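Local coordinates for dihydrodipicolinate synthase (Rhodopseudomonas palustris, PDB 3DZ1), which probably acts as a 4-hydroxy-tetrahydrodipicolinate synthase, a TIM-barrel lyase of the DapA family associated with lysine biosynthesis, at residues Q119-F124 with R156-D161. Sequence-based numbering, arbitrary orientation.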
loop_
_atom_site.group_PDB
_atom_site.type_symbol
_atom_site.label_atom_id
_atom_site.label_comp_id
_atom_site.label_asym_id
_atom_site.label_seq_id
_atom_site.Cartn_x
_atom_site.Cartn_y
_atom_site.Cartn_z
ATOM N N GLN A 119 -17.194 0.323 2.928
ATOM C CA GLN A 119 -16.452 -0.234 4.054
ATOM C C GLN A 119 -16.233 0.814 5.140
ATOM O O GLN A 119 -16.266 0.503 6.328
ATOM C CB GLN A 119 -15.095 -0.764 3.593
ATOM C CG GLN A 119 -15.174 -1.917 2.616
ATOM C CD GLN A 119 -13.813 -2.302 2.073
ATOM O OE1 GLN A 119 -13.016 -1.440 1.705
ATOM N NE2 GLN A 119 -13.544 -3.605 2.006
ATOM N N ILE A 120 -15.991 2.052 4.726
ATOM C CA ILE A 120 -15.762 3.135 5.678
ATOM C C ILE A 120 -16.997 3.439 6.520
ATOM O O ILE A 120 -16.926 3.449 7.748
ATOM C CB ILE A 120 -15.298 4.426 4.952
ATOM C CG1 ILE A 120 -13.939 4.176 4.295
ATOM C CG2 ILE A 120 -15.177 5.588 5.945
ATOM C CD1 ILE A 120 -13.471 5.295 3.390
ATOM N N THR A 121 -18.138 3.670 5.876
ATOM C CA THR A 121 -19.344 3.979 6.635
ATOM C C THR A 121 -19.771 2.802 7.504
ATOM O O THR A 121 -20.235 2.989 8.629
ATOM C CB THR A 121 -20.509 4.404 5.714
ATOM O OG1 THR A 121 -20.730 3.406 4.713
ATOM C CG2 THR A 121 -20.187 5.727 5.043
ATOM N N THR A 122 -19.604 1.585 6.997
ATOM C CA THR A 122 -19.972 0.414 7.776
ATOM C C THR A 122 -19.110 0.292 9.027
ATOM O O THR A 122 -19.621 0.009 10.111
ATOM C CB THR A 122 -19.840 -0.878 6.948
ATOM O OG1 THR A 122 -20.894 -0.921 5.983
ATOM C CG2 THR A 122 -19.923 -2.116 7.849
ATOM N N TYR A 123 -17.806 0.506 8.881
ATOM C CA TYR A 123 -16.907 0.398 10.020
ATOM C C TYR A 123 -17.335 1.298 11.173
ATOM O O TYR A 123 -17.415 0.863 12.324
ATOM C CB TYR A 123 -15.474 0.764 9.635
ATOM C CG TYR A 123 -14.556 0.728 10.830
ATOM C CD1 TYR A 123 -14.113 -0.485 11.351
ATOM C CD2 TYR A 123 -14.211 1.900 11.505
ATOM C CE1 TYR A 123 -13.356 -0.536 12.519
ATOM C CE2 TYR A 123 -13.454 1.861 12.678
ATOM C CZ TYR A 123 -13.033 0.639 13.179
ATOM O OH TYR A 123 -12.305 0.584 14.346
ATOM N N PHE A 124 -17.603 2.559 10.866
ATOM C CA PHE A 124 -17.988 3.487 11.910
ATOM C C PHE A 124 -19.334 3.193 12.551
ATOM O O PHE A 124 -19.536 3.505 13.721
ATOM C CB PHE A 124 -17.880 4.919 11.387
ATOM C CG PHE A 124 -16.455 5.381 11.271
ATOM C CD1 PHE A 124 -15.684 5.558 12.416
ATOM C CD2 PHE A 124 -15.852 5.538 10.029
ATOM C CE1 PHE A 124 -14.334 5.877 12.329
ATOM C CE2 PHE A 124 -14.502 5.857 9.929
ATOM C CZ PHE A 124 -13.742 6.024 11.082
ATOM N N ARG A 156 -19.790 13.358 5.779
ATOM C CA ARG A 156 -21.150 13.786 6.092
ATOM C C ARG A 156 -22.035 12.599 6.463
ATOM O O ARG A 156 -22.816 12.667 7.417
ATOM C CB ARG A 156 -21.766 14.534 4.906
ATOM C CG ARG A 156 -23.237 14.894 5.110
ATOM C CD ARG A 156 -23.782 15.706 3.947
ATOM N NE ARG A 156 -23.739 14.961 2.694
ATOM C CZ ARG A 156 -24.056 15.473 1.509
ATOM N NH1 ARG A 156 -24.440 16.738 1.410
ATOM N NH2 ARG A 156 -23.983 14.718 0.421
ATOM N N GLN A 157 -21.912 11.515 5.704
ATOM C CA GLN A 157 -22.692 10.313 5.963
ATOM C C GLN A 157 -22.345 9.704 7.319
ATOM O O GLN A 157 -23.233 9.325 8.083
ATOM C CB GLN A 157 -22.454 9.290 4.849
ATOM C CG GLN A 157 -23.133 7.948 5.067
ATOM C CD GLN A 157 -23.296 7.178 3.770
ATOM O OE1 GLN A 157 -22.421 7.211 2.902
ATOM N NE2 GLN A 157 -24.415 6.475 3.634
ATOM N N ILE A 158 -21.051 9.607 7.611
ATOM C CA ILE A 158 -20.593 9.051 8.883
ATOM C C ILE A 158 -21.201 9.826 10.044
ATOM O O ILE A 158 -21.694 9.240 11.011
ATOM C CB ILE A 158 -19.055 9.130 9.010
ATOM C CG1 ILE A 158 -18.399 8.223 7.974
ATOM C CG2 ILE A 158 -18.624 8.744 10.423
ATOM C CD1 ILE A 158 -16.895 8.386 7.886
ATOM N N VAL A 159 -21.157 11.149 9.945
ATOM C CA VAL A 159 -21.692 12.009 10.994
ATOM C C VAL A 159 -23.207 11.881 11.132
ATOM O O VAL A 159 -23.723 11.669 12.234
ATOM C CB VAL A 159 -21.342 13.487 10.725
ATOM C CG1 VAL A 159 -22.041 14.379 11.740
ATOM C CG2 VAL A 159 -19.829 13.690 10.803
HETATM N N MSE A 160 -23.920 12.006 10.017
HETATM C CA MSE A 160 -25.375 11.916 10.051
HETATM C C MSE A 160 -25.898 10.516 10.388
HETATM O O MSE A 160 -27.031 10.369 10.854
HETATM C CB MSE A 160 -25.959 12.403 8.722
HETATM C CG MSE A 160 -25.641 13.866 8.415
HETATM SE SE MSE A 160 -26.189 15.115 9.806
HETATM C CE MSE A 160 -28.010 15.428 9.213
ATOM N N ASP A 161 -25.082 9.494 10.150
ATOM C CA ASP A 161 -25.464 8.116 10.467
ATOM C C ASP A 161 -25.314 7.885 11.973
ATOM O O ASP A 161 -25.923 6.976 12.539
ATOM C CB ASP A 161 -24.557 7.110 9.750
ATOM C CG ASP A 161 -25.022 6.773 8.343
ATOM O OD1 ASP A 161 -26.062 7.299 7.894
ATOM O OD2 ASP A 161 -24.330 5.966 7.688
HETATM O O HOH W 1 -21.325 5.519 9.133
#
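Ile158 reaches from helix 152-161 to helix 117-131 and makes the apolar part of the contact. Its CD1 lies 3.8 Å from CG2 of Ile120 and 3.7 Å from CD2 of Phe124, meeting the ring obliquely. CG1 stands anti to the carbonyl carbon (chi1 -66°), and this sends the long branch to Ile120 and the ring while CG2 packs on Phe124 CB. A branched aliphatic suits the place, for its two arms touch different parts of one aromatic residue. Toward the barrel, Ile158 and Phe124 both rest on Leu139 of strand 137-141. With an alanine here, the lost CD1 and CG2 methyls would probably leave the Phe124 ring and Ile120 CG2 without their partner and open a gap between the helices.

At the more exposed border, Thr121 turns its methyl CG2 to Gln157, 3.4 Å from OE1, a van der Waals contact; OG1 instead bonds Asp117 O within its own helix. The polar link is water-mediated: one water donates to Thr121 O (2.8 Å) and weakly to Asp161 OD2.

The two segments, their axes 25° from parallel, thus join neighbouring outer helices mainly by hydrophobic packing against the barrel, with a single, partly weak water bridge as their hydrogen-bonded link.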